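Local coordinates for protein inactive glucansucrase (Lactobacillus reuteri, PDB 5JBD) that belongs to glycoside hydrolase family 70, a family built around a TIM barrel, carries a bound calcium ion and is an inactive glucansucrase, at residues A[494-499]-A[616-621]; A[518-523]-A[530-535]; A[487-492]-A[567-572]; A[512-517]-A[552-557]. All blocks are in the same frame, centred on the assembly; numbering follows the deposited sequence.

Contact 1 (A[494-499]-A[616-621]); sequences KQFVSG and WVPVIS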
loop_
_atom_site.group_PDB
_atom_site.type_symbol
_atom_site.label_atom_id
_atom_site.label_comp_id
_atom_site.label_asym_id
_atom_site.label_seq_id
_atom_site.Cartn_x
_atom_site.Cartn_y
_atom_site.Cartn_z
ATOM N N LYS A 494 -4.917 25.616 -15.856
ATOM C CA LYS A 494 -6.103 25.430 -16.680
ATOM C C LYS A 494 -6.269 26.575 -17.689
ATOM O O LYS A 494 -6.685 26.349 -18.825
ATOM C CB LYS A 494 -7.369 25.271 -15.811
ATOM C CG LYS A 494 -8.629 25.027 -16.625
ATOM C CD LYS A 494 -9.874 24.855 -15.766
ATOM C CE LYS A 494 -11.062 24.521 -16.658
ATOM N NZ LYS A 494 -12.304 24.265 -15.880
ATOM N N GLN A 495 -5.936 27.792 -17.270
ATOM C CA GLN A 495 -6.071 28.963 -18.134
ATOM C C GLN A 495 -4.980 29.105 -19.198
ATOM O O GLN A 495 -5.248 29.647 -20.270
ATOM C CB GLN A 495 -6.104 30.256 -17.300
ATOM C CG GLN A 495 -7.238 30.372 -16.294
ATOM C CD GLN A 495 -7.172 31.695 -15.548
ATOM O OE1 GLN A 495 -6.182 32.001 -14.890
ATOM N NE2 GLN A 495 -8.205 32.498 -15.686
ATOM N N PHE A 496 -3.757 28.660 -18.895
ATOM C CA PHE A 496 -2.595 29.080 -19.671
ATOM C C PHE A 496 -1.673 27.998 -20.229
ATOM O O PHE A 496 -1.037 28.236 -21.251
ATOM C CB PHE A 496 -1.753 30.064 -18.836
ATOM C CG PHE A 496 -2.473 31.339 -18.476
ATOM C CD1 PHE A 496 -2.829 32.257 -19.466
ATOM C CD2 PHE A 496 -2.750 31.644 -17.150
ATOM C CE1 PHE A 496 -3.474 33.433 -19.134
ATOM C CE2 PHE A 496 -3.410 32.825 -16.817
ATOM C CZ PHE A 496 -3.767 33.720 -17.804
ATOM N N VAL A 497 -1.606 26.836 -19.586
ATOM C CA VAL A 497 -0.556 25.861 -19.883
ATOM C C VAL A 497 -0.931 24.970 -21.079
ATOM O O VAL A 497 -1.817 24.119 -20.984
ATOM C CB VAL A 497 -0.211 25.051 -18.624
ATOM C CG1 VAL A 497 0.685 23.870 -18.939
ATOM C CG2 VAL A 497 0.440 25.961 -17.601
ATOM N N SER A 498 -0.259 25.216 -22.207
ATOM C CA SER A 498 -0.421 24.431 -23.432
ATOM C C SER A 498 0.721 24.781 -24.388
ATOM O O SER A 498 1.449 25.738 -24.138
ATOM C CB SER A 498 -1.782 24.690 -24.092
ATOM O OG SER A 498 -2.040 23.799 -25.169
ATOM N N GLY A 499 0.878 23.991 -25.449
ATOM C CA GLY A 499 1.900 24.228 -26.473
ATOM C C GLY A 499 3.227 23.575 -26.176
ATOM O O GLY A 499 3.353 22.813 -25.211
ATOM N N TRP A 616 5.110 33.955 -14.813
ATOM C CA TRP A 616 4.508 34.991 -15.677
ATOM C C TRP A 616 3.478 34.385 -16.613
ATOM O O TRP A 616 3.742 33.342 -17.223
ATOM C CB TRP A 616 5.587 35.693 -16.522
ATOM C CG TRP A 616 6.578 36.414 -15.655
ATOM C CD1 TRP A 616 7.725 35.914 -15.136
ATOM C CD2 TRP A 616 6.453 37.743 -15.151
ATOM N NE1 TRP A 616 8.345 36.857 -14.352
ATOM C CE2 TRP A 616 7.582 37.993 -14.345
ATOM C CE3 TRP A 616 5.488 38.755 -15.306
ATOM C CZ2 TRP A 616 7.783 39.212 -13.690
ATOM C CZ3 TRP A 616 5.691 39.978 -14.654
ATOM C CH2 TRP A 616 6.827 40.188 -13.850
ATOM N N VAL A 617 2.325 35.046 -16.740
ATOM C CA VAL A 617 1.272 34.637 -17.686
ATOM C C VAL A 617 0.716 35.833 -18.457
ATOM O O VAL A 617 0.752 36.953 -17.954
ATOM C CB VAL A 617 0.097 33.895 -16.987
ATOM C CG1 VAL A 617 0.588 32.596 -16.371
ATOM C CG2 VAL A 617 -0.594 34.761 -15.942
ATOM N N PRO A 618 0.183 35.599 -19.663
ATOM C CA PRO A 618 -0.427 36.714 -20.393
ATOM C C PRO A 618 -1.548 37.444 -19.633
ATOM O O PRO A 618 -2.321 36.821 -18.911
ATOM C CB PRO A 618 -0.991 36.042 -21.656
ATOM C CG PRO A 618 -0.128 34.829 -21.851
ATOM C CD PRO A 618 0.203 34.360 -20.468
ATOM N N VAL A 619 -1.594 38.762 -19.791
ATOM C CA VAL A 619 -2.722 39.581 -19.350
ATOM C C VAL A 619 -3.923 39.190 -20.223
ATOM O O VAL A 619 -3.793 39.144 -21.443
ATOM C CB VAL A 619 -2.425 41.095 -19.543
ATOM C CG1 VAL A 619 -3.679 41.943 -19.317
ATOM C CG2 VAL A 619 -1.303 41.554 -18.609
ATOM N N ILE A 620 -5.064 38.911 -19.599
ATOM C CA ILE A 620 -6.308 38.572 -20.311
ATOM C C ILE A 620 -7.539 39.216 -19.677
ATOM O O ILE A 620 -7.491 39.679 -18.532
ATOM C CB ILE A 620 -6.549 37.047 -20.337
ATOM C CG1 ILE A 620 -6.581 36.468 -18.913
ATOM C CG2 ILE A 620 -5.479 36.365 -21.162
ATOM C CD1 ILE A 620 -7.137 35.058 -18.836
ATOM N N SER A 621 -8.621 39.259 -20.458
ATOM C CA SER A 621 -9.936 39.674 -20.013
ATOM C C SER A 621 -10.777 38.405 -19.784
ATOM O O SER A 621 -10.889 37.525 -20.668
ATOM C CB SER A 621 -10.585 40.535 -21.091
ATOM O OG SER A 621 -11.937 40.814 -20.834
#
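Phe496, at the end of helix 483-496, and Val617, near the end of strand 612-618, make a buried apolar contact between a helix of the barrel region and the beta domain inserted after it. The Phe496 ring is the centre of the contact. Val617 stands over one face in a CH-pi contact, its CB 3.7 Å from the ring centroid and 14° off the ring normal. Gln495 CB lies on the opposite face, shifted toward the rim, and the ring is sandwiched between its own chain neighbour and the strand. Both branches of Val617 rest on the same side of the ring: CG1 meets Phe496 CD2 at 3.6 Å, and CG2 meets Phe496 CE2 at 3.5 Å. With CG turned anti to the carbonyl carbon (chi1 -62°), Phe496 reaches off the helix toward the strand. From the next strand residue, Pro618 CD approaches Phe496 CD1 at 3.8 Å, while Pro618 O comes obliquely to Phe496 CE1 at 3.6 Å. Ile620, arriving from the opposite direction, sets its CD1 3.8 Å from Phe496 CZ. The extended chain of Gln495 brings NE2 only loosely to Ile620 CD1, at 4.2 Å. Nearby, Gln495 O accepts a hydrogen bond from Gln624 NE2, and the Phe496 backbone is hydrogen-bonded to Gly536. Val497 is the first residue to leave helical geometry, and the chain then enters strand 501-505. An aromatic residue at a helix end, lodged against the sheet that the chain next builds, joins the TIM barrel to an antiparallel beta domain, consistent with domain C of family 70 proteins.

Contact 2 (A[518-523]-A[530-535]); sequences KGVVDA and KLSRTS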
loop_
_atom_site.group_PDB
_atom_site.type_symbol
_atom_site.label_atom_id
_atom_site.label_comp_id
_atom_site.label_asym_id
_atom_site.label_seq_id
_atom_site.Cartn_x
_atom_site.Cartn_y
_atom_site.Cartn_z
ATOM N N LYS A 518 -1.516 27.405 -26.433
ATOM C CA LYS A 518 -2.348 26.471 -27.191
ATOM C C LYS A 518 -2.188 26.733 -28.690
ATOM O O LYS A 518 -2.299 27.869 -29.138
ATOM C CB LYS A 518 -3.820 26.574 -26.786
ATOM C CG LYS A 518 -4.640 25.416 -27.334
ATOM C CD LYS A 518 -6.114 25.535 -27.030
ATOM C CE LYS A 518 -6.864 24.393 -27.706
ATOM N NZ LYS A 518 -8.319 24.589 -27.553
ATOM N N GLY A 519 -1.898 25.677 -29.449
ATOM C CA GLY A 519 -1.646 25.805 -30.892
ATOM C C GLY A 519 -0.330 26.483 -31.271
ATOM O O GLY A 519 -0.178 26.913 -32.406
ATOM N N VAL A 520 0.616 26.574 -30.328
ATOM C CA VAL A 520 1.941 27.167 -30.585
ATOM C C VAL A 520 2.948 26.062 -30.362
ATOM O O VAL A 520 3.288 25.733 -29.226
ATOM C CB VAL A 520 2.235 28.374 -29.668
ATOM C CG1 VAL A 520 3.440 29.137 -30.185
ATOM C CG2 VAL A 520 1.021 29.296 -29.609
ATOM N N VAL A 521 3.422 25.499 -31.466
ATOM C CA VAL A 521 4.266 24.306 -31.439
ATOM C C VAL A 521 5.651 24.561 -30.841
ATOM O O VAL A 521 6.151 23.737 -30.076
ATOM C CB VAL A 521 4.375 23.699 -32.863
ATOM C CG1 VAL A 521 5.514 22.695 -32.962
ATOM C CG2 VAL A 521 3.045 23.045 -33.238
ATOM N N ASP A 522 6.276 25.685 -31.197
ATOM C CA ASP A 522 7.627 26.005 -30.694
ATOM C C ASP A 522 7.904 27.516 -30.670
ATOM O O ASP A 522 7.003 28.313 -30.922
ATOM C CB ASP A 522 8.677 25.219 -31.495
ATOM C CG ASP A 522 8.805 25.677 -32.950
ATOM O OD1 ASP A 522 8.461 26.827 -33.313
ATOM O OD2 ASP A 522 9.283 24.860 -33.750
ATOM N N ALA A 523 9.139 27.900 -30.350
ATOM C CA ALA A 523 9.515 29.310 -30.201
ATOM C C ALA A 523 9.394 30.156 -31.485
ATOM O O ALA A 523 9.377 31.378 -31.404
ATOM C CB ALA A 523 10.939 29.428 -29.644
ATOM N N LYS A 530 -7.275 30.324 -31.738
ATOM C CA LYS A 530 -7.761 31.617 -31.239
ATOM C C LYS A 530 -7.237 31.962 -29.823
ATOM O O LYS A 530 -7.256 33.121 -29.437
ATOM C CB LYS A 530 -9.298 31.708 -31.312
ATOM C CG LYS A 530 -10.039 30.824 -30.326
ATOM C CD LYS A 530 -11.521 30.687 -30.661
ATOM C CE LYS A 530 -12.200 29.744 -29.671
ATOM N NZ LYS A 530 -13.568 29.340 -30.100
ATOM N N LEU A 531 -6.786 30.958 -29.063
ATOM C CA LEU A 531 -6.171 31.183 -27.748
ATOM C C LEU A 531 -4.642 31.203 -27.765
ATOM O O LEU A 531 -4.029 31.326 -26.713
ATOM C CB LEU A 531 -6.682 30.125 -26.746
ATOM C CG LEU A 531 -8.202 30.056 -26.547
ATOM C CD1 LEU A 531 -8.565 29.004 -25.499
ATOM C CD2 LEU A 531 -8.766 31.416 -26.142
ATOM N N SER A 532 -4.022 31.104 -28.947
ATOM C CA SER A 532 -2.565 31.058 -29.056
ATOM C C SER A 532 -1.925 32.289 -28.426
ATOM O O SER A 532 -1.087 32.173 -27.532
ATOM C CB SER A 532 -2.123 30.917 -30.519
ATOM O OG SER A 532 -2.354 29.598 -31.010
ATOM N N ARG A 533 -2.359 33.465 -28.871
ATOM C CA ARG A 533 -1.797 34.742 -28.408
ATOM C C ARG A 533 -1.825 34.911 -26.873
ATOM O O ARG A 533 -0.848 35.381 -26.269
ATOM C CB ARG A 533 -2.561 35.910 -29.051
ATOM C CG ARG A 533 -2.132 37.308 -28.602
ATOM C CD ARG A 533 -0.671 37.593 -28.896
ATOM N NE ARG A 533 -0.328 38.987 -28.592
ATOM C CZ ARG A 533 0.843 39.566 -28.870
ATOM N NH1 ARG A 533 1.837 38.890 -29.471
ATOM N NH2 ARG A 533 1.030 40.845 -28.543
ATOM N N THR A 534 -2.946 34.540 -26.259
ATOM C CA THR A 534 -3.193 34.845 -24.844
ATOM C C THR A 534 -2.923 33.658 -23.903
ATOM O O THR A 534 -3.339 33.685 -22.742
ATOM C CB THR A 534 -4.641 35.356 -24.651
ATOM O OG1 THR A 534 -5.557 34.412 -25.220
ATOM C CG2 THR A 534 -4.831 36.716 -25.314
ATOM N N SER A 535 -2.216 32.630 -24.379
ATOM C CA SER A 535 -1.846 31.495 -23.528
ATOM C C SER A 535 -0.325 31.268 -23.551
ATOM O O SER A 535 0.412 31.996 -24.232
ATOM C CB SER A 535 -2.634 30.237 -23.935
ATOM O OG SER A 535 -2.390 29.879 -25.280
#
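The backbones of Lys518 and Ser532 pass with their CA atoms 5.0 Å apart, where the loop after strand 510-515 folds back on a type I beta turn running from Ser532 to Ser535. Two serine hydroxyls join the passing chains by gripping both polar backbone atoms of Lys518. Ser532 OG donates a short hydrogen bond of 2.5 Å to Lys518 O, lying in the carbonyl plane with a C=O...donor angle of 154°. Lys518 N in turn donates to Ser535 OG at 2.9 Å. That hydroxyl is also a donor, to Leu531 O at 2.6 Å, which it meets from above the carbonyl plane; the carbonyl four residues back thus fixes its rotation. Ser532 OG is engaged twice, since it is also hydrogen-bonded to Asp529 N. A CA-H...O contact from Ser532 CA to Lys518 O, at 3.2 Å, adds to the grip on the carbonyl. Beside these polar links, Val520 CG2 packs on Ser532 CB at 3.7 Å. Lys518 CB, starting an extended chain, lies 3.9 Å from Ser535 OG. Gly519, between Lys518 and Val520, turns the backbone with a positive phi, beside Ser532 OG. The whole arrangement lies in the long connection of the hairpin between strands 510-515 and 537-542; Val520 pairs its backbone with Gly500 just ahead of strand 501-505, while Ser535 touches Val626 and leads toward strand 537-542.

Contact 3 (A[487-492]-A[567-572]); sequences TTLMRA and NLIDTT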
loop_
_atom_site.group_PDB
_atom_site.type_symbol
_atom_site.label_atom_id
_atom_site.label_comp_id
_atom_site.label_asym_id
_atom_site.label_seq_id
_atom_site.Cartn_x
_atom_site.Cartn_y
_atom_site.Cartn_z
ATOM N N THR A 487 -2.622 26.298 -5.254
ATOM C CA THR A 487 -3.912 26.570 -5.917
ATOM C C THR A 487 -3.826 27.684 -6.952
ATOM O O THR A 487 -4.481 27.622 -8.001
ATOM C CB THR A 487 -5.057 26.840 -4.921
ATOM O OG1 THR A 487 -4.726 27.941 -4.060
ATOM C CG2 THR A 487 -5.339 25.603 -4.091
ATOM N N THR A 488 -3.006 28.701 -6.687
ATOM C CA THR A 488 -2.712 29.709 -7.711
ATOM C C THR A 488 -2.136 29.052 -8.983
ATOM O O THR A 488 -2.565 29.349 -10.090
ATOM C CB THR A 488 -1.773 30.808 -7.165
ATOM O OG1 THR A 488 -2.381 31.403 -6.024
ATOM C CG2 THR A 488 -1.529 31.906 -8.194
ATOM N N LEU A 489 -1.192 28.138 -8.806
ATOM C CA LEU A 489 -0.604 27.426 -9.940
ATOM C C LEU A 489 -1.627 26.506 -10.637
ATOM O O LEU A 489 -1.633 26.389 -11.875
ATOM C CB LEU A 489 0.622 26.621 -9.480
ATOM C CG LEU A 489 1.820 27.448 -8.992
ATOM C CD1 LEU A 489 2.819 26.555 -8.246
ATOM C CD2 LEU A 489 2.486 28.155 -10.173
ATOM N N MET A 490 -2.490 25.867 -9.848
ATOM C CA MET A 490 -3.500 24.942 -10.391
ATOM C C MET A 490 -4.503 25.673 -11.294
ATOM O O MET A 490 -4.746 25.244 -12.426
ATOM C CB MET A 490 -4.205 24.203 -9.255
ATOM C CG MET A 490 -3.340 23.163 -8.565
ATOM S SD MET A 490 -4.099 22.541 -7.050
ATOM C CE MET A 490 -5.311 21.396 -7.717
ATOM N N ARG A 491 -5.023 26.812 -10.827
ATOM C CA ARG A 491 -5.963 27.612 -11.619
ATOM C C ARG A 491 -5.290 28.177 -12.874
ATOM O O ARG A 491 -5.881 28.162 -13.960
ATOM C CB ARG A 491 -6.552 28.771 -10.805
ATOM C CG ARG A 491 -7.535 28.370 -9.721
ATOM C CD ARG A 491 -7.963 29.580 -8.896
ATOM N NE ARG A 491 -8.400 29.181 -7.553
ATOM C CZ ARG A 491 -9.666 29.003 -7.161
ATOM N NH1 ARG A 491 -10.684 29.191 -7.998
ATOM N NH2 ARG A 491 -9.924 28.626 -5.903
ATOM N N ALA A 492 -4.065 28.694 -12.719
ATOM C CA ALA A 492 -3.308 29.218 -13.859
ATOM C C ALA A 492 -3.033 28.144 -14.925
ATOM O O ALA A 492 -3.064 28.431 -16.130
ATOM C CB ALA A 492 -2.002 29.863 -13.389
ATOM N N ASN A 567 2.575 39.395 -13.457
ATOM C CA ASN A 567 3.432 38.797 -12.445
ATOM C C ASN A 567 2.565 37.931 -11.529
ATOM O O ASN A 567 2.079 38.386 -10.484
ATOM C CB ASN A 567 4.119 39.921 -11.649
ATOM C CG ASN A 567 5.235 39.425 -10.755
ATOM O OD1 ASN A 567 5.393 38.237 -10.533
ATOM N ND2 ASN A 567 6.029 40.365 -10.229
ATOM N N LEU A 568 2.376 36.676 -11.918
ATOM C CA LEU A 568 1.505 35.764 -11.166
ATOM C C LEU A 568 2.052 35.433 -9.782
ATOM O O LEU A 568 1.319 35.491 -8.788
ATOM C CB LEU A 568 1.295 34.462 -11.933
ATOM C CG LEU A 568 0.213 33.527 -11.362
ATOM C CD1 LEU A 568 -1.162 33.996 -11.802
ATOM C CD2 LEU A 568 0.448 32.105 -11.828
ATOM N N ILE A 569 3.315 35.028 -9.731
ATOM C CA ILE A 569 4.014 34.761 -8.472
ATOM C C ILE A 569 5.421 35.339 -8.576
ATOM O O ILE A 569 6.091 35.132 -9.578
ATOM C CB ILE A 569 4.143 33.249 -8.174
ATOM C CG1 ILE A 569 2.761 32.579 -8.127
ATOM C CG2 ILE A 569 4.902 33.022 -6.860
ATOM C CD1 ILE A 569 2.806 31.076 -7.945
ATOM N N ASP A 570 5.864 36.024 -7.523
ATOM C CA ASP A 570 7.241 36.511 -7.406
ATOM C C ASP A 570 7.709 36.259 -5.968
ATOM O O ASP A 570 6.887 36.062 -5.065
ATOM C CB ASP A 570 7.319 38.002 -7.772
ATOM C CG ASP A 570 8.696 38.432 -8.335
ATOM O OD1 ASP A 570 9.701 37.706 -8.173
ATOM O OD2 ASP A 570 8.766 39.535 -8.924
ATOM N N THR A 571 9.024 36.248 -5.765
ATOM C CA THR A 571 9.613 35.964 -4.453
ATOM C C THR A 571 9.930 37.276 -3.710
ATOM O O THR A 571 10.398 38.238 -4.325
ATOM C CB THR A 571 10.874 35.084 -4.601
ATOM O OG1 THR A 571 10.545 33.899 -5.347
ATOM C CG2 THR A 571 11.425 34.674 -3.266
ATOM N N THR A 572 9.684 37.281 -2.393
ATOM C CA THR A 572 10.040 38.397 -1.487
ATOM C C THR A 572 10.958 37.874 -0.386
ATOM O O THR A 572 11.145 36.664 -0.252
ATOM C CB THR A 572 8.795 39.011 -0.803
ATOM O OG1 THR A 572 8.223 38.046 0.090
ATOM C CG2 THR A 572 7.762 39.452 -1.831
#
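A classic beta bulge in strand 564-571 supplies the strand side of this helix-on-sheet contact: Leu568 and Ile569 both face Val615 of strand 612-618, and both also direct their side chains toward helix segment 487-492. Leu568 CD2 meets two residues one helical turn apart, with Ala492 CB at 3.7 Å and Thr488 CG2 at 4.1 Å. Thr488 and Leu568 lie side by side, pointing opposite ways, with Thr488 CG2 4.0 Å from Leu568 CG. The same methyl comes more loosely to Ile569 CG1, with Thr488 CG2 4.3 Å from it. The methyl of Thr488 faces the strand because its OG1 turns back along the helix (chi1 -57°), where it is hydrogen-bonded to Asp484 O. The segments run roughly antiparallel, at 150° with axes 9.6 Å apart, as the barrel-side helix 483-496 lies against the antiparallel sheet of the inserted beta domain. Leu489 leaves the helix at a different angle, yet its end closes on the strand: CD2 touches Ile569 CD1 at 3.7 Å, the two chains set nearly perpendicular. Leu489 CG backs this up, 3.9 Å from Ile569 CD1. Leu489 also touches Tyr450, Ala451 and Leu454 of helix 446-455, so its side chain lies between helix 446-455 and the strand.

Contact 4 (A[512-517]-A[552-557]); sequences ASVRYG and VAINMG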
loop_
_atom_site.group_PDB
_atom_site.type_symbol
_atom_site.label_atom_id
_atom_site.label_comp_id
_atom_site.label_asym_id
_atom_site.label_seq_id
_atom_site.Cartn_x
_atom_site.Cartn_y
_atom_site.Cartn_z
ATOM N N ALA A 512 14.654 28.753 -16.871
ATOM C CA ALA A 512 13.345 29.203 -17.345
ATOM C C ALA A 512 12.678 28.046 -18.075
ATOM O O ALA A 512 13.286 27.431 -18.977
ATOM C CB ALA A 512 13.495 30.407 -18.267
ATOM N N SER A 513 11.472 27.697 -17.629
ATOM C CA SER A 513 10.632 26.686 -18.276
ATOM C C SER A 513 9.453 27.423 -18.886
ATOM O O SER A 513 8.679 28.043 -18.165
ATOM C CB SER A 513 10.150 25.650 -17.269
ATOM O OG SER A 513 9.436 24.625 -17.930
ATOM N N VAL A 514 9.370 27.388 -20.219
ATOM C CA VAL A 514 8.421 28.189 -20.976
ATOM C C VAL A 514 7.470 27.269 -21.730
ATOM O O VAL A 514 7.931 26.328 -22.391
ATOM C CB VAL A 514 9.144 29.110 -21.984
ATOM C CG1 VAL A 514 8.159 29.776 -22.939
ATOM C CG2 VAL A 514 9.934 30.193 -21.232
ATOM N N ARG A 515 6.173 27.559 -21.646
ATOM C CA ARG A 515 5.170 26.954 -22.527
ATOM C C ARG A 515 4.686 27.994 -23.526
ATOM O O ARG A 515 4.421 29.136 -23.152
ATOM C CB ARG A 515 4.012 26.366 -21.704
ATOM C CG ARG A 515 4.430 25.259 -20.727
ATOM C CD ARG A 515 5.025 24.037 -21.428
ATOM N NE ARG A 515 4.060 23.386 -22.319
ATOM C CZ ARG A 515 3.072 22.573 -21.931
ATOM N NH1 ARG A 515 2.891 22.279 -20.648
ATOM N NH2 ARG A 515 2.245 22.046 -22.847
ATOM N N TYR A 516 4.606 27.619 -24.799
ATOM C CA TYR A 516 4.375 28.614 -25.865
ATOM C C TYR A 516 2.905 28.950 -26.105
ATOM O O TYR A 516 2.620 29.957 -26.750
ATOM C CB TYR A 516 5.055 28.186 -27.181
ATOM C CG TYR A 516 6.554 28.119 -27.049
ATOM C CD1 TYR A 516 7.305 29.284 -26.890
ATOM C CD2 TYR A 516 7.226 26.910 -27.060
ATOM C CE1 TYR A 516 8.683 29.246 -26.718
ATOM C CE2 TYR A 516 8.615 26.861 -26.929
ATOM C CZ TYR A 516 9.334 28.033 -26.753
ATOM O OH TYR A 516 10.707 28.004 -26.612
ATOM N N GLY A 517 1.984 28.135 -25.580
ATOM C CA GLY A 517 0.545 28.414 -25.680
ATOM C C GLY A 517 -0.195 27.423 -26.567
ATOM O O GLY A 517 0.414 26.691 -27.363
ATOM N N VAL A 552 17.734 38.822 -16.399
ATOM C CA VAL A 552 17.699 37.656 -17.286
ATOM C C VAL A 552 16.714 37.894 -18.421
ATOM O O VAL A 552 15.750 38.637 -18.255
ATOM C CB VAL A 552 17.314 36.361 -16.540
ATOM C CG1 VAL A 552 18.384 36.013 -15.512
ATOM C CG2 VAL A 552 15.956 36.484 -15.856
ATOM N N ALA A 553 16.948 37.222 -19.553
ATOM C CA ALA A 553 16.126 37.371 -20.749
ATOM C C ALA A 553 15.416 36.042 -21.033
ATOM O O ALA A 553 16.082 35.042 -21.292
ATOM C CB ALA A 553 17.000 37.763 -21.931
ATOM N N ILE A 554 14.082 36.047 -20.963
ATOM C CA ILE A 554 13.253 34.846 -21.179
ATOM C C ILE A 554 12.644 34.883 -22.577
ATOM O O ILE A 554 12.011 35.862 -22.942
ATOM C CB ILE A 554 12.073 34.765 -20.172
ATOM C CG1 ILE A 554 12.535 35.060 -18.744
ATOM C CG2 ILE A 554 11.372 33.404 -20.265
ATOM C CD1 ILE A 554 13.722 34.244 -18.286
ATOM N N ASN A 555 12.812 33.820 -23.350
ATOM C CA ASN A 555 12.202 33.753 -24.668
ATOM C C ASN A 555 10.777 33.200 -24.589
ATOM O O ASN A 555 10.580 31.982 -24.493
ATOM C CB ASN A 555 13.032 32.907 -25.629
ATOM C CG ASN A 555 12.465 32.920 -27.037
ATOM O OD1 ASN A 555 11.596 33.742 -27.354
ATOM N ND2 ASN A 555 12.976 32.050 -27.902
ATOM N N MET A 556 9.790 34.090 -24.685
ATOM C CA MET A 556 8.375 33.697 -24.688
ATOM C C MET A 556 7.901 33.151 -26.043
ATOM O O MET A 556 6.842 32.513 -26.118
ATOM C CB MET A 556 7.498 34.879 -24.255
ATOM C CG MET A 556 7.922 35.537 -22.940
ATOM S SD MET A 556 8.001 34.399 -21.536
ATOM C CE MET A 556 6.270 34.022 -21.329
ATOM N N GLY A 557 8.665 33.421 -27.100
ATOM C CA GLY A 557 8.364 32.954 -28.448
ATOM C C GLY A 557 7.848 34.036 -29.378
ATOM O O GLY A 557 7.338 35.066 -28.932
HETATM O O HOH W 1 5.073 31.737 -23.930
HETATM O O HOH W 2 11.859 29.429 -24.372
#
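Two layers of a beta sandwich meet face to face where Ala512 and Val514 of strand 510-515 lie against Ile554 of strand 550-555. The strands belong to different sheets and run nearly alongside each other, at 27° with axes 8.1 Å apart; no hydrogen bond joins them directly. Ile554 serves both partners, CD1 against Ala512 CB at 3.8 Å and CG2 against Val514 CG2 at 3.6 Å. It also packs on Ala538 and Leu540 of strand 537-542, the neighbour of strand 510-515. The second branch of Val514, CG1, turned anti to the backbone N (chi1 170°), rests near Asn555 O at 3.6 Å. Toward the C-terminal ends of the strands the chemistry turns polar. The Tyr516 ring presents its edge to Met556 O, which lies in the ring plane 3.4 Å from CD1, while Gly557 brings its backbone close to the same ring. Two waters bridge the layers. One donates to both Arg515 O and Met556 O. The other donates to Asn555 O and is hydrogen-bonded to Tyr516 OH, a hydroxyl also bonded to Thr502 OG1 in strand 501-505; the hydroxyl end of the ring is thus held by Thr502 and the water. The chain from Asn555 bends in an Asx turn, in which Gly557 N donates to Asn555 OD1 at 3.0 Å from a position 53° out of the side-chain carbonyl plane.

How the contacts relate
Contacts 1 and 3 use successive parts of helix 483-496 and reach neighbouring strands of one sheet, 612-618 and 564-571; contact 4 joins the same sheet to the small sheet holding strand 550-555. These three are buried and largely apolar, differing in character: a ring sandwiched at the helix end, aliphatic branches against a bulge, and a sandwich interface finished by waters. Contact 2 is only partly buried, lies in a loop and depends on hydroxyl-to-backbone hydrogen bonds. It touches contact 1 through Phe496 and Thr534, and contact 4 through Tyr516 and Ala523, whereas contact 3 touches neither contact 2 nor contact 4.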